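Local atomic coordinates of SusD homolog (Bacteroides ovatus, PDB entry 4F53), a protein that probably binds mucin O-glycans at the cell surface, as a SusD-like outer-membrane lipoprotein of a gut bacterium. Residues A[478-483]-A[507-512]. Numbering follows the deposited sequence. Where two conformers were deposited one is given.
Sequences MPYPTD and RGDTMA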
HETATM    1  N   MSE A 478      11.184  -8.026  -1.414  1.00 31.01           N
HETATM    2  CA  MSE A 478      12.443  -7.422  -1.800  1.00 30.45           C
HETATM    3  C   MSE A 478      13.546  -8.228  -1.160  1.00 36.17           C
HETATM    4  O   MSE A 478      13.364  -8.694  -0.026  1.00 33.34           O
HETATM    5  CB  MSE A 478      12.513  -5.936  -1.375  1.00 31.45           C
HETATM    6  CG  MSE A 478      11.577  -5.042  -2.180  1.00 35.93           C
HETATM    7 SE   MSE A 478      12.122  -4.797  -4.028  0.75 43.84          SE
HETATM    8  CE  MSE A 478      13.859  -3.917  -3.772  1.00 42.22           C
ATOM      9  N   PRO A 479      14.695  -8.421  -1.859  1.00 36.28           N
ATOM     10  CA  PRO A 479      15.815  -9.122  -1.221  1.00 37.18           C
ATOM     11  C   PRO A 479      16.527  -8.201  -0.236  1.00 43.93           C
ATOM     12  O   PRO A 479      16.464  -6.981  -0.383  1.00 43.37           O
ATOM     13  CB  PRO A 479      16.707  -9.498  -2.401  1.00 39.90           C
ATOM     14  CG  PRO A 479      16.450  -8.449  -3.430  1.00 43.58           C
ATOM     15  CD  PRO A 479      15.060  -7.912  -3.204  1.00 38.02           C
ATOM     16  N   TYR A 480      17.198  -8.767   0.768  1.00 43.49           N
ATOM     17  CA  TYR A 480      17.929  -7.965   1.751  1.00 43.84           C
ATOM     18  C   TYR A 480      19.070  -7.203   1.086  1.00 50.15           C
ATOM     19  O   TYR A 480      19.742  -7.771   0.221  1.00 51.89           O
ATOM     20  CB  TYR A 480      18.487  -8.848   2.896  1.00 44.89           C
ATOM     21  CG  TYR A 480      17.415  -9.520   3.727  1.00 44.06           C
ATOM     22  CD1 TYR A 480      16.427  -8.771   4.365  1.00 43.53           C
ATOM     23  CD2 TYR A 480      17.416 -10.899   3.922  1.00 45.14           C
ATOM     24  CE1 TYR A 480      15.444  -9.382   5.134  1.00 42.56           C
ATOM     25  CE2 TYR A 480      16.434 -11.520   4.693  1.00 44.89           C
ATOM     26  CZ  TYR A 480      15.442 -10.755   5.283  1.00 46.48           C
ATOM     27  OH  TYR A 480      14.468 -11.337   6.047  1.00 44.03           O
ATOM     28  N   PRO A 481      19.315  -5.924   1.461  1.00 46.43           N
ATOM     29  CA  PRO A 481      20.460  -5.185   0.874  1.00 46.28           C
ATOM     30  C   PRO A 481      21.791  -5.934   1.089  1.00 53.77           C
ATOM     31  O   PRO A 481      22.025  -6.488   2.174  1.00 52.54           O
ATOM     32  CB  PRO A 481      20.436  -3.842   1.611  1.00 47.46           C
ATOM     33  CG  PRO A 481      19.018  -3.686   2.088  1.00 50.92           C
ATOM     34  CD  PRO A 481      18.589  -5.096   2.449  1.00 46.92           C
ATOM     35  N   THR A 482      22.657  -5.959   0.034  1.00 53.73           N
ATOM     36  CA  THR A 482      23.959  -6.637   0.023  0.50 56.16           C
ATOM     37  C   THR A 482      24.853  -6.157   1.189  1.00 60.63           C
ATOM     38  O   THR A 482      25.612  -6.950   1.737  1.00 62.47           O
ATOM     39  CB  THR A 482      24.653  -6.476  -1.359  0.50 70.07           C
ATOM     40  OG1 THR A 482      25.962  -7.042  -1.310  0.50 75.36           O
ATOM     41  CG2 THR A 482      24.728  -5.020  -1.851  0.50 69.86           C
ATOM     42  N   ASP A 483      24.747  -4.867   1.568  1.00 56.49           N
ATOM     43  CA  ASP A 483      25.533  -4.232   2.640  1.00 58.25           C
ATOM     44  C   ASP A 483      25.234  -4.820   4.000  1.00 60.23           C
ATOM     45  O   ASP A 483      26.098  -4.777   4.879  1.00 61.97           O
ATOM     46  CB  ASP A 483      25.269  -2.711   2.696  1.00 60.72           C
ATOM     47  CG  ASP A 483      26.051  -1.864   1.702  1.00 79.47           C
ATOM     48  OD1 ASP A 483      27.182  -2.261   1.340  1.00 81.93           O
ATOM     49  OD2 ASP A 483      25.555  -0.766   1.331  1.00 86.85           O
ATOM     50  N   ARG A 507      12.475 -19.694  -2.481  1.00 41.35           N
ATOM     51  CA  ARG A 507      13.240 -19.287  -3.667  1.00 41.84           C
ATOM     52  C   ARG A 507      14.509 -18.475  -3.306  1.00 46.41           C
ATOM     53  O   ARG A 507      15.021 -17.740  -4.150  1.00 46.99           O
ATOM     54  CB  ARG A 507      12.338 -18.466  -4.630  1.00 36.41           C
ATOM     55  CG  ARG A 507      11.092 -19.184  -5.155  1.00 36.90           C
ATOM     56  CD  ARG A 507      11.442 -20.380  -6.036  1.00 42.52           C
ATOM     57  NE  ARG A 507      10.250 -21.003  -6.608  1.00 44.09           N
ATOM     58  CZ  ARG A 507       9.518 -21.939  -6.018  1.00 49.34           C
ATOM     59  NH1 ARG A 507       9.839 -22.382  -4.809  1.00 38.57           N
ATOM     60  NH2 ARG A 507       8.457 -22.440  -6.631  1.00 39.71           N
ATOM     61  N   GLY A 508      14.998 -18.635  -2.073  1.00 42.78           N
ATOM     62  CA  GLY A 508      16.189 -17.952  -1.565  1.00 43.14           C
ATOM     63  C   GLY A 508      15.918 -16.506  -1.214  1.00 46.35           C
ATOM     64  O   GLY A 508      14.750 -16.067  -1.195  1.00 42.40           O
ATOM     65  N   ASP A 509      16.990 -15.735  -0.958  1.00 43.63           N
ATOM     66  CA  ASP A 509      16.846 -14.314  -0.652  1.00 41.92           C
ATOM     67  C   ASP A 509      16.669 -13.567  -1.963  1.00 47.17           C
ATOM     68  O   ASP A 509      17.584 -12.888  -2.446  1.00 47.67           O
ATOM     69  CB  ASP A 509      18.038 -13.783   0.170  1.00 44.47           C
ATOM     70  CG  ASP A 509      17.927 -12.326   0.579  1.00 45.33           C
ATOM     71  OD1 ASP A 509      16.782 -11.792   0.607  1.00 43.97           O
ATOM     72  OD2 ASP A 509      18.969 -11.717   0.862  1.00 49.70           O
ATOM     73  N   THR A 510      15.483 -13.743  -2.572  1.00 42.25           N
ATOM     74  CA  THR A 510      15.165 -13.119  -3.844  1.00 40.94           C
ATOM     75  C   THR A 510      13.763 -12.503  -3.778  1.00 43.68           C
ATOM     76  O   THR A 510      13.050 -12.650  -2.778  1.00 42.84           O
ATOM     77  CB  THR A 510      15.265 -14.133  -5.010  1.00 47.94           C
ATOM     78  OG1 THR A 510      14.134 -14.981  -5.015  1.00 45.36           O
ATOM     79  CG2 THR A 510      16.560 -14.967  -5.022  1.00 47.07           C
HETATM   80  N   MSE A 511      13.354 -11.879  -4.882  1.00 37.73           N
HETATM   81  CA  MSE A 511      12.029 -11.303  -5.047  1.00 35.94           C
HETATM   82  C   MSE A 511      10.936 -12.374  -5.207  1.00 39.65           C
HETATM   83  O   MSE A 511       9.755 -12.050  -5.120  1.00 39.07           O
HETATM   84  CB  MSE A 511      12.027 -10.407  -6.284  1.00 37.41           C
HETATM   85  CG  MSE A 511      12.729  -9.084  -6.074  1.00 44.22           C
HETATM   86 SE   MSE A 511      12.479  -7.975  -7.658  0.75 51.87          SE
HETATM   87  CE  MSE A 511      13.506  -6.375  -7.106  1.00 49.18           C
ATOM     88  N   ALA A 512      11.323 -13.647  -5.429  1.00 36.09           N
ATOM     89  CA  ALA A 512      10.415 -14.743  -5.747  1.00 32.84           C
ATOM     90  C   ALA A 512       9.909 -15.468  -4.523  1.00 37.60           C
ATOM     91  O   ALA A 512       8.873 -16.149  -4.615  1.00 36.10           O
ATOM     92  CB  ALA A 512      11.107 -15.715  -6.693  1.00 33.55           C
TER
HETATM   93  O   HOH W   1      20.073 -10.187  -1.095  1.00 42.88           O
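Asp509 reaches across to the backbone of Tyr480 from the centre of an inverse gamma turn, pairing the loop after helix 489-502 with the proline-rich run into helix 482-487 of this SusD-like, TPR-clan fold. Its OD1 receives Tyr480 N through the syn lone pair at 3.1 Å, the carboxylate being carried over by a first torsion that sets CG anti to the backbone N (chi1 -177°). The 163° angle at the hydrogen marks a nearly straight bond. OD1 also forms a salt bridge with Arg477, and Tyr485 OH bonds to OD2. The carboxylate and Tyr480 ring planes are 46° apart, and OD1 approaches CD2 obliquely at 3.5 Å; the tyrosine hydroxyl bonds instead to Pro133 O. Replacing Asp509 by alanine would probably leave Tyr480 N without this acceptor and Arg477 without this charged mate. Pro479 carries the tightly packed part: its CA lies 3.4 Å from Asp509 OD1 and its CB 3.5 Å from Asp509 O, while its CD rests 3.9 Å from Met511 CG. At the buried end two selenomethionines lie side by side, the straight Met511 chain bringing its CE to 3.7 Å from SE of the folded Met478. The solvent side is that of OD2, where one water donates both to Tyr480 O at 2.8 Å and to Asp509 OD2 at 2.7 Å.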